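AT-less polyketide synthase (PDB 4TKT) probably catalyses decarboxylative carbon–carbon bond formation that extends the growing polyketide chain, serving as a ketosynthase domain of the isomigrastatin assembly line. Local coordinates at residues V310-H321 with R420-G428; W488-T499 with P595-P603. One frame throughout, in Å; residues are numbered along the deposited sequence.

Followed from the N terminus, the chain first closes a loop at contact 1, where 420-428 returns after 98 residues to lie beside 310-321 in the central sheet of the thiolase-type ketosynthase. Only after this loop is finished does contact 2 begin: 488-499, in the KS-MAT linker region, is met 95 residues later by 595-603. The two loops therefore follow in series, neither nesting nor crossing. The centres of contacts 1 and 2 lie about 33 Å apart, and the two do not touch. Contact 1 joins two neighbouring parallel strands within the ketosynthase sheet. Contact 2 straps a linker helix with an extended segment that also reaches back to the ketosynthase through Lys599 and Asp269.

Contact 1 (V310-H321 with R420-G428); sequences VDPRDIGCIEAH and RLGGLSSFG
Leu421 points its side chain toward 310-321 and lodges its branched end against Val310 and Ile315. CD1 of Ile315 lies 3.6 Å from Leu421 CG, while Leu421 CD2 comes within 3.7 Å of Val310 CB; branched aliphatic chains suit this apolar corner. From here the strands run parallel, and the hydrogen bonds alternate in direction: Gly316 N to Leu421 O, Gly423 N to Cys317 O, Glu319 N to Gly423 O, and Ser425 N to Glu319 O. Gly423 has no side chain, so Ile318 CD1 can settle directly on its backbone, 3.7 Å from Gly423 CA. Glu319 lays CG against Leu424 CD1 at 3.6 Å; a bend at chi2 (63°) then turns its carboxylate away to Lys373 and the amide of Ala355.

At the far end His321 swings its ring over the second strand, CG trans to the backbone N (chi1 -166°). Phe427 N lies over one face, and Phe427 CB makes a CH-pi contact 4.1 Å from the His321 ring centroid. NE2 of His321 is 3.0 Å from Phe427 O, but the angle is too poor for a hydrogen bond. Glu-Ala-His opens the EAHGTGT motif of ketosynthases, whose histidine belongs to the Cys-His-His triad in relatives; the meeting of His321 with His361 and the bond from Ser426 to Cys186 O are consistent with that site.

Strand 421-427 is flanked by 317-319 and antiparallel 432-439, strand 350-353 lies beyond 317-319, and helix 366-380 packs on Cys317 and Leu424.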
loop_
_atom_site.group_PDB
_atom_site.type_symbol
_atom_site.label_atom_id
_atom_site.label_comp_id
_atom_site.label_asym_id
_atom_site.label_seq_id
_atom_site.Cartn_x
_atom_site.Cartn_y
_atom_site.Cartn_z
ATOM N N VAL A 310 -8.905 21.931 -9.163
ATOM C CA VAL A 310 -9.530 22.133 -7.863
ATOM C C VAL A 310 -9.375 23.569 -7.379
ATOM O O VAL A 310 -8.543 24.320 -7.889
ATOM C CB VAL A 310 -8.937 21.183 -6.799
ATOM C CG1 VAL A 310 -9.056 19.738 -7.250
ATOM C CG2 VAL A 310 -7.486 21.535 -6.527
ATOM N N ASP A 311 -10.191 23.943 -6.397
ATOM C CA ASP A 311 -10.055 25.222 -5.711
ATOM C C ASP A 311 -9.390 24.974 -4.360
ATOM O O ASP A 311 -10.027 24.465 -3.440
ATOM C CB ASP A 311 -11.421 25.892 -5.532
ATOM C CG ASP A 311 -11.318 27.344 -5.080
ATOM O OD1 ASP A 311 -10.257 27.748 -4.558
ATOM O OD2 ASP A 311 -12.313 28.083 -5.243
ATOM N N PRO A 312 -8.100 25.327 -4.243
ATOM C CA PRO A 312 -7.271 25.091 -3.053
ATOM C C PRO A 312 -7.921 25.521 -1.739
ATOM O O PRO A 312 -7.558 24.996 -0.687
ATOM C CB PRO A 312 -6.010 25.927 -3.324
ATOM C CG PRO A 312 -6.206 26.562 -4.670
ATOM C CD PRO A 312 -7.304 25.847 -5.362
ATOM N N ARG A 313 -8.861 26.458 -1.794
ATOM C CA ARG A 313 -9.598 26.867 -0.603
ATOM C C ARG A 313 -10.413 25.698 -0.040
ATOM O O ARG A 313 -10.699 25.643 1.158
ATOM C CB ARG A 313 -10.506 28.056 -0.926
ATOM C CG ARG A 313 -11.353 28.553 0.240
ATOM C CD ARG A 313 -10.501 28.934 1.445
ATOM N NE ARG A 313 -11.318 29.363 2.579
ATOM C CZ ARG A 313 -11.866 28.535 3.466
ATOM N NH1 ARG A 313 -12.596 29.018 4.464
ATOM N NH2 ARG A 313 -11.689 27.226 3.355
ATOM N N ASP A 314 -10.761 24.753 -0.909
ATOM C CA ASP A 314 -11.579 23.611 -0.516
ATOM C C ASP A 314 -10.762 22.455 0.058
ATOM O O ASP A 314 -11.333 21.501 0.586
ATOM C CB ASP A 314 -12.394 23.111 -1.710
ATOM C CG ASP A 314 -13.354 24.158 -2.239
ATOM O OD1 ASP A 314 -13.948 24.891 -1.421
ATOM O OD2 ASP A 314 -13.512 24.247 -3.475
ATOM N N ILE A 315 -9.437 22.534 -0.056
ATOM C CA ILE A 315 -8.561 21.498 0.489
ATOM C C ILE A 315 -8.795 21.340 1.986
ATOM O O ILE A 315 -8.637 22.291 2.751
ATOM C CB ILE A 315 -7.068 21.807 0.257
ATOM C CG1 ILE A 315 -6.760 21.957 -1.234
ATOM C CG2 ILE A 315 -6.202 20.713 0.870
ATOM C CD1 ILE A 315 -6.750 20.660 -1.989
ATOM N N GLY A 316 -9.178 20.136 2.398
ATOM C CA GLY A 316 -9.504 19.884 3.788
ATOM C C GLY A 316 -8.322 19.403 4.603
ATOM O O GLY A 316 -8.261 19.623 5.812
ATOM N N CYS A 317 -7.376 18.748 3.941
ATOM C CA CYS A 317 -6.235 18.167 4.636
ATOM C C CYS A 317 -5.013 18.052 3.733
ATOM O O CYS A 317 -5.122 17.698 2.560
ATOM C CB CYS A 317 -6.606 16.788 5.191
ATOM S SG CYS A 317 -5.240 15.876 5.944
ATOM N N ILE A 318 -3.849 18.364 4.291
ATOM C CA ILE A 318 -2.581 18.170 3.600
ATOM C C ILE A 318 -1.723 17.163 4.355
ATOM O O ILE A 318 -1.377 17.382 5.517
ATOM C CB ILE A 318 -1.794 19.485 3.457
ATOM C CG1 ILE A 318 -2.501 20.441 2.495
ATOM C CG2 ILE A 318 -0.383 19.203 2.968
ATOM C CD1 ILE A 318 -2.434 20.016 1.046
ATOM N N GLU A 319 -1.393 16.056 3.701
ATOM C CA GLU A 319 -0.439 15.105 4.257
ATOM C C GLU A 319 0.966 15.500 3.814
ATOM O O GLU A 319 1.376 15.228 2.684
ATOM C CB GLU A 319 -0.775 13.675 3.827
ATOM C CG GLU A 319 0.257 12.627 4.234
ATOM C CD GLU A 319 0.408 12.486 5.735
ATOM O OE1 GLU A 319 -0.499 12.922 6.475
ATOM O OE2 GLU A 319 1.438 11.934 6.177
ATOM N N ALA A 320 1.694 16.152 4.713
ATOM C CA ALA A 320 2.972 16.771 4.375
ATOM C C ALA A 320 4.144 15.793 4.393
ATOM O O ALA A 320 4.047 14.687 4.925
ATOM C CB ALA A 320 3.249 17.930 5.323
ATOM N N HIS A 321 5.249 16.221 3.793
ATOM C CA HIS A 321 6.506 15.491 3.858
ATOM C C HIS A 321 6.916 15.345 5.321
ATOM O O HIS A 321 7.044 14.232 5.829
ATOM C CB HIS A 321 7.584 16.220 3.052
ATOM C CG HIS A 321 8.810 15.403 2.789
ATOM N ND1 HIS A 321 8.758 14.127 2.273
ATOM C CD2 HIS A 321 10.123 15.690 2.953
ATOM C CE1 HIS A 321 9.986 13.659 2.140
ATOM N NE2 HIS A 321 10.833 14.587 2.545
ATOM N N ARG A 420 -14.651 15.194 -0.186
ATOM C CA ARG A 420 -13.554 15.659 0.649
ATOM C C ARG A 420 -12.296 15.751 -0.207
ATOM O O ARG A 420 -12.036 14.873 -1.025
ATOM C CB ARG A 420 -13.343 14.728 1.846
ATOM C CG ARG A 420 -14.316 14.969 2.991
ATOM C CD ARG A 420 -14.094 13.993 4.136
ATOM N NE ARG A 420 -14.984 12.839 4.050
ATOM C CZ ARG A 420 -16.077 12.681 4.792
ATOM N NH1 ARG A 420 -16.830 11.600 4.646
ATOM N NH2 ARG A 420 -16.414 13.602 5.684
ATOM N N LEU A 421 -11.531 16.823 -0.029
ATOM C CA LEU A 421 -10.388 17.094 -0.893
ATOM C C LEU A 421 -9.082 17.112 -0.105
ATOM O O LEU A 421 -8.989 17.750 0.945
ATOM C CB LEU A 421 -10.587 18.425 -1.620
ATOM C CG LEU A 421 -9.709 18.705 -2.837
ATOM C CD1 LEU A 421 -9.869 17.611 -3.875
ATOM C CD2 LEU A 421 -10.059 20.060 -3.428
ATOM N N GLY A 422 -8.076 16.410 -0.613
ATOM C CA GLY A 422 -6.808 16.303 0.084
ATOM C C GLY A 422 -5.594 16.483 -0.806
ATOM O O GLY A 422 -5.666 16.315 -2.023
ATOM N N GLY A 423 -4.470 16.828 -0.184
ATOM C CA GLY A 423 -3.212 16.991 -0.890
ATOM C C GLY A 423 -2.101 16.187 -0.242
ATOM O O GLY A 423 -2.085 15.998 0.975
ATOM N N LEU A 424 -1.166 15.715 -1.056
ATOM C CA LEU A 424 -0.102 14.844 -0.572
ATOM C C LEU A 424 1.238 15.221 -1.189
ATOM O O LEU A 424 1.379 15.250 -2.411
ATOM C CB LEU A 424 -0.441 13.385 -0.882
ATOM C CG LEU A 424 0.641 12.324 -0.686
ATOM C CD1 LEU A 424 1.008 12.180 0.781
ATOM C CD2 LEU A 424 0.171 10.996 -1.255
ATOM N N SER A 425 2.222 15.506 -0.340
ATOM C CA SER A 425 3.542 15.920 -0.810
ATOM C C SER A 425 4.633 14.908 -0.471
ATOM O O SER A 425 4.580 14.239 0.559
ATOM C CB SER A 425 3.916 17.280 -0.221
ATOM O OG SER A 425 2.999 18.283 -0.618
ATOM N N SER A 426 5.625 14.809 -1.348
ATOM C CA SER A 426 6.800 13.988 -1.089
ATOM C C SER A 426 8.002 14.608 -1.788
ATOM O O SER A 426 7.991 14.810 -3.003
ATOM C CB SER A 426 6.581 12.547 -1.557
ATOM O OG SER A 426 7.553 11.678 -1.004
ATOM N N PHE A 427 9.033 14.919 -1.011
ATOM C CA PHE A 427 10.180 15.654 -1.522
ATOM C C PHE A 427 11.465 14.852 -1.364
ATOM O O PHE A 427 11.907 14.583 -0.248
ATOM C CB PHE A 427 10.308 17.001 -0.805
ATOM C CG PHE A 427 9.060 17.838 -0.860
ATOM C CD1 PHE A 427 8.340 17.961 -2.038
ATOM C CD2 PHE A 427 8.602 18.498 0.271
ATOM C CE1 PHE A 427 7.187 18.732 -2.089
ATOM C CE2 PHE A 427 7.451 19.271 0.225
ATOM C CZ PHE A 427 6.744 19.388 -0.957
ATOM N N GLY A 428 12.059 14.471 -2.489
ATOM C CA GLY A 428 13.291 13.709 -2.471
ATOM C C GLY A 428 14.457 14.535 -1.969
ATOM O O GLY A 428 14.554 15.728 -2.260
HETATM O O HOH W 1 -12.605 19.060 2.228
#

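Contact 2 (W488-T499 with P595-P603); sequences WSSADLPDIAYT and PKPRKVALP. With SO4 (sulfate ion), chain D.
The ring of Tyr498 carries Pro597 on one face: CD of the proline makes a CH-pi contact 4.1 Å from the ring centroid, displaced toward the rim. CG of Lys599 approaches the edge of the ring at CE2, and His591 meets it edge-to-face. A chi1 of 179° carries the Tyr498 ring away from its own backbone N and out to this rigid proline. The indole of Trp488 receives Ala601 O at its edge, in plane, 3.8 Å from CZ2, with Asp492 CB at the edge too. Val600 CG2 and Leu602 CD2 come in obliquely, and Leu602 CD1 lies against Thr499 CG2 at 3.8 Å.

Two side chains of the helix hold a backbone that has no regular helix or strand. Asp495 OD1 accepts Arg598 N at 2.8 Å, approached from well above the carboxylate plane, while OD2 makes only a long salt bridge of 3.7 Å to Arg598 NE. Thr499 OG1 is gripped twice: it donates to Asp495 O and accepts Val600 N at 3.0 Å. Asp495 O also takes the helical bond from Thr499 N, and the two donors reach it from opposite faces of its plane.

Away from 595-603, Ser490 hydrogen-bonds a sulfate, probably from the crystallisation liquor. The bonds from the amides of Arg598 and Val600 supply direction, while prolines and aliphatic groups supply contact area; between the two segments charge probably contributes little, since the Asp495-Arg598 pair is long, although Lys599 makes a salt bridge to Asp269.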
loop_
_atom_site.group_PDB
_atom_site.type_symbol
_atom_site.label_atom_id
_atom_site.label_comp_id
_atom_site.label_asym_id
_atom_site.label_seq_id
_atom_site.Cartn_x
_atom_site.Cartn_y
_atom_site.Cartn_z
ATOM N N TRP A 488 -20.442 -6.501 9.742
ATOM C CA TRP A 488 -21.009 -7.546 8.895
ATOM C C TRP A 488 -22.361 -8.054 9.382
ATOM O O TRP A 488 -22.572 -8.270 10.576
ATOM C CB TRP A 488 -20.038 -8.722 8.777
ATOM C CG TRP A 488 -18.757 -8.370 8.092
ATOM C CD1 TRP A 488 -17.518 -8.325 8.652
ATOM C CD2 TRP A 488 -18.591 -8.000 6.718
ATOM N NE1 TRP A 488 -16.586 -7.958 7.712
ATOM C CE2 TRP A 488 -17.221 -7.751 6.516
ATOM C CE3 TRP A 488 -19.469 -7.859 5.639
ATOM C CZ2 TRP A 488 -16.706 -7.368 5.279
ATOM C CZ3 TRP A 488 -18.956 -7.478 4.412
ATOM C CH2 TRP A 488 -17.589 -7.237 4.243
ATOM N N SER A 489 -23.270 -8.242 8.430
ATOM C CA SER A 489 -24.575 -8.834 8.692
ATOM C C SER A 489 -24.944 -9.772 7.548
ATOM O O SER A 489 -24.209 -9.875 6.567
ATOM C CB SER A 489 -25.642 -7.753 8.858
ATOM O OG SER A 489 -25.783 -7.001 7.665
ATOM N N SER A 490 -26.083 -10.446 7.675
ATOM C CA SER A 490 -26.536 -11.396 6.661
ATOM C C SER A 490 -26.806 -10.716 5.325
ATOM O O SER A 490 -26.733 -11.347 4.270
ATOM C CB SER A 490 -27.796 -12.126 7.133
ATOM O OG SER A 490 -27.529 -12.932 8.267
ATOM N N ALA A 491 -27.114 -9.425 5.375
ATOM C CA ALA A 491 -27.416 -8.664 4.171
ATOM C C ALA A 491 -26.176 -8.482 3.298
ATOM O O ALA A 491 -26.279 -8.097 2.133
ATOM C CB ALA A 491 -28.007 -7.313 4.538
ATOM N N ASP A 492 -25.007 -8.768 3.863
ATOM C CA ASP A 492 -23.752 -8.622 3.137
ATOM C C ASP A 492 -23.396 -9.877 2.340
ATOM O O ASP A 492 -22.482 -9.854 1.518
ATOM C CB ASP A 492 -22.616 -8.286 4.107
ATOM C CG ASP A 492 -22.858 -6.996 4.871
ATOM O OD1 ASP A 492 -23.383 -6.036 4.271
ATOM O OD2 ASP A 492 -22.525 -6.943 6.073
ATOM N N LEU A 493 -24.122 -10.965 2.583
ATOM C CA LEU A 493 -23.806 -12.260 1.970
ATOM C C LEU A 493 -23.740 -12.277 0.435
ATOM O O LEU A 493 -22.874 -12.948 -0.124
ATOM C CB LEU A 493 -24.804 -13.322 2.440
ATOM C CG LEU A 493 -24.524 -13.934 3.813
ATOM C CD1 LEU A 493 -25.454 -15.098 4.073
ATOM C CD2 LEU A 493 -23.082 -14.378 3.914
ATOM N N PRO A 494 -24.656 -11.569 -0.255
ATOM C CA PRO A 494 -24.493 -11.555 -1.716
ATOM C C PRO A 494 -23.195 -10.883 -2.176
ATOM O O PRO A 494 -22.595 -11.321 -3.158
ATOM C CB PRO A 494 -25.713 -10.762 -2.192
ATOM C CG PRO A 494 -26.733 -10.984 -1.132
ATOM C CD PRO A 494 -25.959 -11.011 0.151
ATOM N N ASP A 495 -22.767 -9.840 -1.471
ATOM C CA ASP A 495 -21.530 -9.147 -1.819
ATOM C C ASP A 495 -20.306 -10.006 -1.506
ATOM O O ASP A 495 -19.372 -10.088 -2.305
ATOM C CB ASP A 495 -21.431 -7.812 -1.079
ATOM C CG ASP A 495 -22.508 -6.833 -1.495
ATOM O OD1 ASP A 495 -22.998 -6.933 -2.639
ATOM O OD2 ASP A 495 -22.860 -5.957 -0.678
ATOM N N ILE A 496 -20.320 -10.637 -0.334
ATOM C CA ILE A 496 -19.225 -11.498 0.097
ATOM C C ILE A 496 -19.012 -12.652 -0.874
ATOM O O ILE A 496 -17.890 -12.914 -1.305
ATOM C CB ILE A 496 -19.480 -12.063 1.505
ATOM C CG1 ILE A 496 -19.482 -10.932 2.535
ATOM C CG2 ILE A 496 -18.435 -13.103 1.865
ATOM C CD1 ILE A 496 -19.894 -11.369 3.919
ATOM N N ALA A 497 -20.100 -13.333 -1.222
ATOM C CA ALA A 497 -20.043 -14.465 -2.140
ATOM C C ALA A 497 -19.514 -14.047 -3.506
ATOM O O ALA A 497 -18.665 -14.723 -4.082
ATOM C CB ALA A 497 -21.418 -15.105 -2.277
ATOM N N TYR A 498 -20.016 -12.927 -4.014
ATOM C CA TYR A 498 -19.601 -12.426 -5.320
ATOM C C TYR A 498 -18.111 -12.096 -5.344
ATOM O O TYR A 498 -17.400 -12.453 -6.288
ATOM C CB TYR A 498 -20.420 -11.191 -5.700
ATOM C CG TYR A 498 -20.041 -10.589 -7.034
ATOM C CD1 TYR A 498 -20.426 -11.192 -8.224
ATOM C CD2 TYR A 498 -19.303 -9.414 -7.103
ATOM C CE1 TYR A 498 -20.083 -10.645 -9.446
ATOM C CE2 TYR A 498 -18.956 -8.858 -8.321
ATOM C CZ TYR A 498 -19.348 -9.479 -9.490
ATOM O OH TYR A 498 -19.007 -8.935 -10.707
ATOM N N THR A 499 -17.646 -11.421 -4.297
ATOM C CA THR A 499 -16.244 -11.039 -4.185
ATOM C C THR A 499 -15.328 -12.264 -4.183
ATOM O O THR A 499 -14.301 -12.281 -4.859
ATOM C CB THR A 499 -15.988 -10.206 -2.908
ATOM O OG1 THR A 499 -16.787 -9.015 -2.938
ATOM C CG2 THR A 499 -14.525 -9.814 -2.805
ATOM N N PRO A 595 -28.746 -6.768 -11.309
ATOM C CA PRO A 595 -27.607 -5.915 -10.947
ATOM C C PRO A 595 -26.517 -6.695 -10.208
ATOM O O PRO A 595 -26.830 -7.538 -9.368
ATOM C CB PRO A 595 -28.240 -4.860 -10.037
ATOM C CG PRO A 595 -29.389 -5.571 -9.401
ATOM C CD PRO A 595 -29.910 -6.540 -10.433
ATOM N N LYS A 596 -25.256 -6.415 -10.522
ATOM C CA LYS A 596 -24.140 -7.137 -9.918
ATOM C C LYS A 596 -23.854 -6.667 -8.495
ATOM O O LYS A 596 -23.858 -5.466 -8.222
ATOM C CB LYS A 596 -22.881 -6.992 -10.776
ATOM C CG LYS A 596 -22.928 -7.785 -12.069
ATOM C CD LYS A 596 -21.683 -7.562 -12.905
ATOM C CE LYS A 596 -21.640 -8.516 -14.087
ATOM N NZ LYS A 596 -22.859 -8.413 -14.936
ATOM N N PRO A 597 -23.604 -7.619 -7.584
ATOM C CA PRO A 597 -23.286 -7.316 -6.184
ATOM C C PRO A 597 -22.011 -6.495 -6.062
ATOM O O PRO A 597 -21.195 -6.487 -6.983
ATOM C CB PRO A 597 -23.105 -8.701 -5.552
ATOM C CG PRO A 597 -23.831 -9.636 -6.459
ATOM C CD PRO A 597 -23.656 -9.070 -7.833
ATOM N N ARG A 598 -21.845 -5.809 -4.936
ATOM C CA ARG A 598 -20.665 -4.987 -4.721
ATOM C C ARG A 598 -19.459 -5.842 -4.358
ATOM O O ARG A 598 -19.587 -6.843 -3.657
ATOM C CB ARG A 598 -20.907 -3.959 -3.613
ATOM C CG ARG A 598 -22.139 -3.092 -3.791
ATOM C CD ARG A 598 -22.160 -1.984 -2.746
ATOM N NE ARG A 598 -21.762 -2.476 -1.428
ATOM C CZ ARG A 598 -21.571 -1.703 -0.363
ATOM N NH1 ARG A 598 -21.744 -0.391 -0.453
ATOM N NH2 ARG A 598 -21.206 -2.242 0.793
ATOM N N LYS A 599 -18.287 -5.449 -4.840
ATOM C CA LYS A 599 -17.052 -6.028 -4.343
ATOM C C LYS A 599 -16.772 -5.411 -2.980
ATOM O O LYS A 599 -17.018 -4.224 -2.774
ATOM C CB LYS A 599 -15.898 -5.784 -5.311
ATOM C CG LYS A 599 -16.036 -6.532 -6.621
ATOM C CD LYS A 599 -15.110 -5.973 -7.682
ATOM C CE LYS A 599 -15.268 -6.727 -8.991
ATOM N NZ LYS A 599 -14.862 -5.903 -10.164
ATOM N N VAL A 600 -16.291 -6.214 -2.040
ATOM C CA VAL A 600 -16.011 -5.705 -0.704
ATOM C C VAL A 600 -14.619 -6.106 -0.247
ATOM O O VAL A 600 -14.006 -7.012 -0.811
ATOM C CB VAL A 600 -17.044 -6.204 0.326
ATOM C CG1 VAL A 600 -18.407 -5.584 0.058
ATOM C CG2 VAL A 600 -17.121 -7.725 0.314
ATOM N N ALA A 601 -14.126 -5.422 0.778
ATOM C CA ALA A 601 -12.806 -5.706 1.320
ATOM C C ALA A 601 -12.841 -6.945 2.206
ATOM O O ALA A 601 -13.491 -6.957 3.249
ATOM C CB ALA A 601 -12.281 -4.510 2.096
ATOM N N LEU A 602 -12.138 -7.986 1.777
ATOM C CA LEU A 602 -12.046 -9.223 2.540
ATOM C C LEU A 602 -10.579 -9.550 2.796
ATOM O O LEU A 602 -9.708 -9.066 2.076
ATOM C CB LEU A 602 -12.739 -10.363 1.793
ATOM C CG LEU A 602 -14.249 -10.197 1.624
ATOM C CD1 LEU A 602 -14.807 -11.268 0.710
ATOM C CD2 LEU A 602 -14.939 -10.241 2.975
ATOM N N PRO A 603 -10.299 -10.356 3.833
ATOM C CA PRO A 603 -8.919 -10.748 4.145
ATOM C C PRO A 603 -8.179 -11.337 2.947
ATOM O O PRO A 603 -8.763 -12.091 2.165
ATOM C CB PRO A 603 -9.097 -11.800 5.241
ATOM C CG PRO A 603 -10.359 -11.411 5.916
ATOM C CD PRO A 603 -11.252 -10.853 4.842
HETATM S S SO4 D . -27.544 -11.091 11.429
HETATM O O1 SO4 D . -28.315 -11.594 10.295
HETATM O O2 SO4 D . -27.146 -12.208 12.281
HETATM O O3 SO4 D . -26.353 -10.404 10.939
HETATM O O4 SO4 D . -28.364 -10.159 12.197
#